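Local coordinates for putative ADP-Ribosyltransferase Scabin (Streptomyces scabiei 87.22, PDB 5EWK), which probably transfers ADP-ribose from NAD+ to target molecules, as a mono-ADP-ribosyltransferase, at residues 124-129 / 182-187. Residues are numbered along the deposited sequence; the frame is centred on the assembly and turned at random.
Sequences LYKTWY and TRTEKM. With P34 (N~2~,N~2~-dimethyl-N~1~-(6-oxo-5,6-dihydrophenanthridin-2-yl)glycinamide), chain B.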
# COMPACT_ATOMS: atom_id res chain seq x y z
N LEU A 124 -4.07 -10.33 -4.96
CA LEU A 124 -5.02 -9.39 -5.56
C LEU A 124 -4.55 -8.93 -6.93
O LEU A 124 -5.37 -8.52 -7.76
CB LEU A 124 -5.21 -8.18 -4.62
CG LEU A 124 -6.44 -7.31 -5.04
CD1 LEU A 124 -7.71 -8.06 -4.79
CD2 LEU A 124 -6.42 -5.99 -4.28
N TYR A 125 -3.24 -9.02 -7.19
CA TYR A 125 -2.75 -8.66 -8.54
C TYR A 125 -3.45 -9.43 -9.64
O TYR A 125 -3.49 -8.96 -10.78
CB TYR A 125 -1.23 -8.92 -8.64
CG TYR A 125 -0.85 -10.39 -8.76
CD1 TYR A 125 -0.69 -11.02 -9.98
CD2 TYR A 125 -0.57 -11.14 -7.60
CE1 TYR A 125 -0.36 -12.33 -10.07
CE2 TYR A 125 -0.24 -12.48 -7.68
CZ TYR A 125 -0.09 -13.07 -8.91
OH TYR A 125 0.21 -14.40 -9.00
N LYS A 126 -3.96 -10.63 -9.36
CA LYS A 126 -4.66 -11.41 -10.37
C LYS A 126 -5.96 -10.75 -10.85
O LYS A 126 -6.51 -11.16 -11.88
CB LYS A 126 -4.96 -12.81 -9.83
CG LYS A 126 -3.72 -13.60 -9.46
CD LYS A 126 -4.09 -14.95 -8.91
CE LYS A 126 -2.85 -15.79 -8.63
NZ LYS A 126 -2.21 -16.29 -9.88
N THR A 127 -6.46 -9.77 -10.11
CA THR A 127 -7.70 -9.08 -10.48
C THR A 127 -7.44 -7.81 -11.28
O THR A 127 -8.39 -7.25 -11.84
CB THR A 127 -8.54 -8.73 -9.23
OG1 THR A 127 -7.91 -7.67 -8.48
CG2 THR A 127 -8.72 -9.96 -8.32
N TRP A 128 -6.19 -7.33 -11.31
CA TRP A 128 -5.84 -6.09 -12.01
C TRP A 128 -5.29 -6.47 -13.37
O TRP A 128 -4.21 -7.05 -13.48
CB TRP A 128 -4.82 -5.27 -11.23
CG TRP A 128 -5.27 -4.84 -9.89
CD1 TRP A 128 -5.08 -5.51 -8.72
CD2 TRP A 128 -5.98 -3.64 -9.56
NE1 TRP A 128 -5.64 -4.81 -7.68
CE2 TRP A 128 -6.20 -3.66 -8.17
CE3 TRP A 128 -6.47 -2.57 -10.31
CZ2 TRP A 128 -6.87 -2.64 -7.50
CZ3 TRP A 128 -7.13 -1.55 -9.64
CH2 TRP A 128 -7.33 -1.60 -8.25
N TYR A 129 -6.02 -6.11 -14.42
CA TYR A 129 -5.56 -6.42 -15.75
C TYR A 129 -4.57 -5.35 -16.22
O TYR A 129 -4.66 -4.18 -15.84
CB TYR A 129 -6.76 -6.58 -16.68
CG TYR A 129 -7.60 -7.74 -16.22
CD1 TYR A 129 -7.27 -9.05 -16.56
CD2 TYR A 129 -8.69 -7.55 -15.37
CE1 TYR A 129 -8.01 -10.12 -16.12
CE2 TYR A 129 -9.44 -8.62 -14.91
CZ TYR A 129 -9.10 -9.90 -15.29
OH TYR A 129 -9.84 -10.96 -14.84
N THR A 182 -1.51 -15.47 -18.01
CA THR A 182 -1.83 -16.44 -16.96
C THR A 182 -2.11 -15.80 -15.61
O THR A 182 -2.56 -16.51 -14.69
CB THR A 182 -0.69 -17.45 -16.78
OG1 THR A 182 0.53 -16.76 -16.46
CG2 THR A 182 -0.51 -18.30 -18.02
N ARG A 183 -1.86 -14.50 -15.46
CA ARG A 183 -2.05 -13.79 -14.19
C ARG A 183 -1.24 -14.46 -13.09
O ARG A 183 -1.74 -14.73 -12.01
CB ARG A 183 -3.54 -13.71 -13.81
CG ARG A 183 -4.42 -12.97 -14.85
CD ARG A 183 -5.91 -13.20 -14.61
NE ARG A 183 -6.25 -14.63 -14.57
CZ ARG A 183 -6.38 -15.41 -15.63
NH1 ARG A 183 -6.23 -14.92 -16.86
NH2 ARG A 183 -6.67 -16.70 -15.46
N THR A 184 0.03 -14.70 -13.39
CA THR A 184 0.96 -15.30 -12.45
C THR A 184 2.21 -14.44 -12.31
O THR A 184 2.53 -13.65 -13.19
CB THR A 184 1.36 -16.71 -12.91
OG1 THR A 184 1.96 -16.64 -14.20
CG2 THR A 184 0.16 -17.64 -12.91
N GLU A 185 2.93 -14.61 -11.21
CA GLU A 185 4.19 -13.91 -11.03
C GLU A 185 5.31 -14.63 -11.77
O GLU A 185 5.36 -15.87 -11.79
CB GLU A 185 4.56 -13.80 -9.55
CG GLU A 185 3.66 -12.88 -8.79
CD GLU A 185 3.97 -12.81 -7.30
OE1 GLU A 185 3.87 -13.87 -6.63
OE2 GLU A 185 4.21 -11.69 -6.77
N LYS A 186 6.19 -13.85 -12.41
CA LYS A 186 7.38 -14.39 -13.08
C LYS A 186 8.48 -14.43 -12.03
O LYS A 186 9.24 -13.48 -11.85
CB LYS A 186 7.76 -13.56 -14.29
CG LYS A 186 6.69 -13.57 -15.35
CD LYS A 186 7.21 -13.05 -16.67
CE LYS A 186 6.86 -11.60 -16.86
NZ LYS A 186 6.98 -11.20 -18.30
N MET A 187 8.52 -15.52 -11.28
CA MET A 187 9.28 -15.47 -10.04
C MET A 187 10.79 -15.43 -10.23
O MET A 187 11.49 -14.93 -9.35
CB MET A 187 8.86 -16.64 -9.15
CG MET A 187 7.42 -16.49 -8.62
SD MET A 187 7.07 -17.44 -7.15
CE MET A 187 8.05 -16.52 -5.92
CAA P34 B . -2.14 5.77 -6.95
N P34 B . -3.02 5.52 -8.09
CAB P34 B . -2.20 5.22 -9.23
CA P34 B . -3.87 4.38 -7.82
C P34 B . -5.30 4.28 -8.40
O P34 B . -5.87 5.28 -8.84
NAM P34 B . -5.91 3.05 -8.34
CAP P34 B . -5.26 1.89 -7.84
CAK P34 B . -5.77 1.18 -6.75
CAU P34 B . -5.05 0.04 -6.29
CAT P34 B . -5.48 -0.81 -5.17
CAI P34 B . -6.63 -0.54 -4.43
CAF P34 B . -6.99 -1.36 -3.39
CAE P34 B . -6.19 -2.45 -3.00
CAH P34 B . -5.02 -2.72 -3.73
CAS P34 B . -4.67 -1.90 -4.79
CAQ P34 B . -3.46 -2.26 -5.54
OAD P34 B . -2.74 -3.22 -5.25
NAN P34 B . -3.12 -1.46 -6.57
CAR P34 B . -3.89 -0.33 -6.96
CAJ P34 B . -3.40 0.40 -8.05
CAG P34 B . -4.11 1.48 -8.48
O HOH W 1 -3.80 -17.16 -12.06
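Tyr125 lays its phenol end against the backbone of 183-185, CE1 lying 3.4 Å from Arg183 O. Its CZ meets the CG methylene of Glu185 at 3.8 Å. CG of the tyrosine sits between the backbone N and the carbonyl carbon (chi1 74°), CB points toward 182-187, and CG of Lys126 lies over one face of the ring, offset toward its rim. The lysine runs on alongside the ring and bends at its last torsion, which delivers NZ to Arg183 O at 2.7 Å; the bond is fairly straight at the carbonyl (155°), though the ammonium is tilted somewhat from the carbonyl plane. NZ also gives a weak bond to the hydroxyl of its neighbour Tyr125 and one to a water, which in turn donates to Thr182 O. A short 3-10 turn, 124-127, in the loop between strands 115-119 and 133-137 is thereby joined to the start of 184-192, an outermost strand of the four-stranded antiparallel sheet, where Arg183 and Thr184 share Asp179 as their partner on strand 172-179, a G1 beta bulge. The Arg183 side chain packs its CD 3.5 Å from Lys126 O and near CE1 of the poorly ordered Tyr129. Beyond the ring, the Glu185 carboxylate is turned 26° from the phenol plane, and OE2 accepts bonds from Tyr136 and Asn134. The benzo part of the Trp128 indole overlaps the bound phenanthridinone, CZ2 reaching P34 CAT at 3.3 Å.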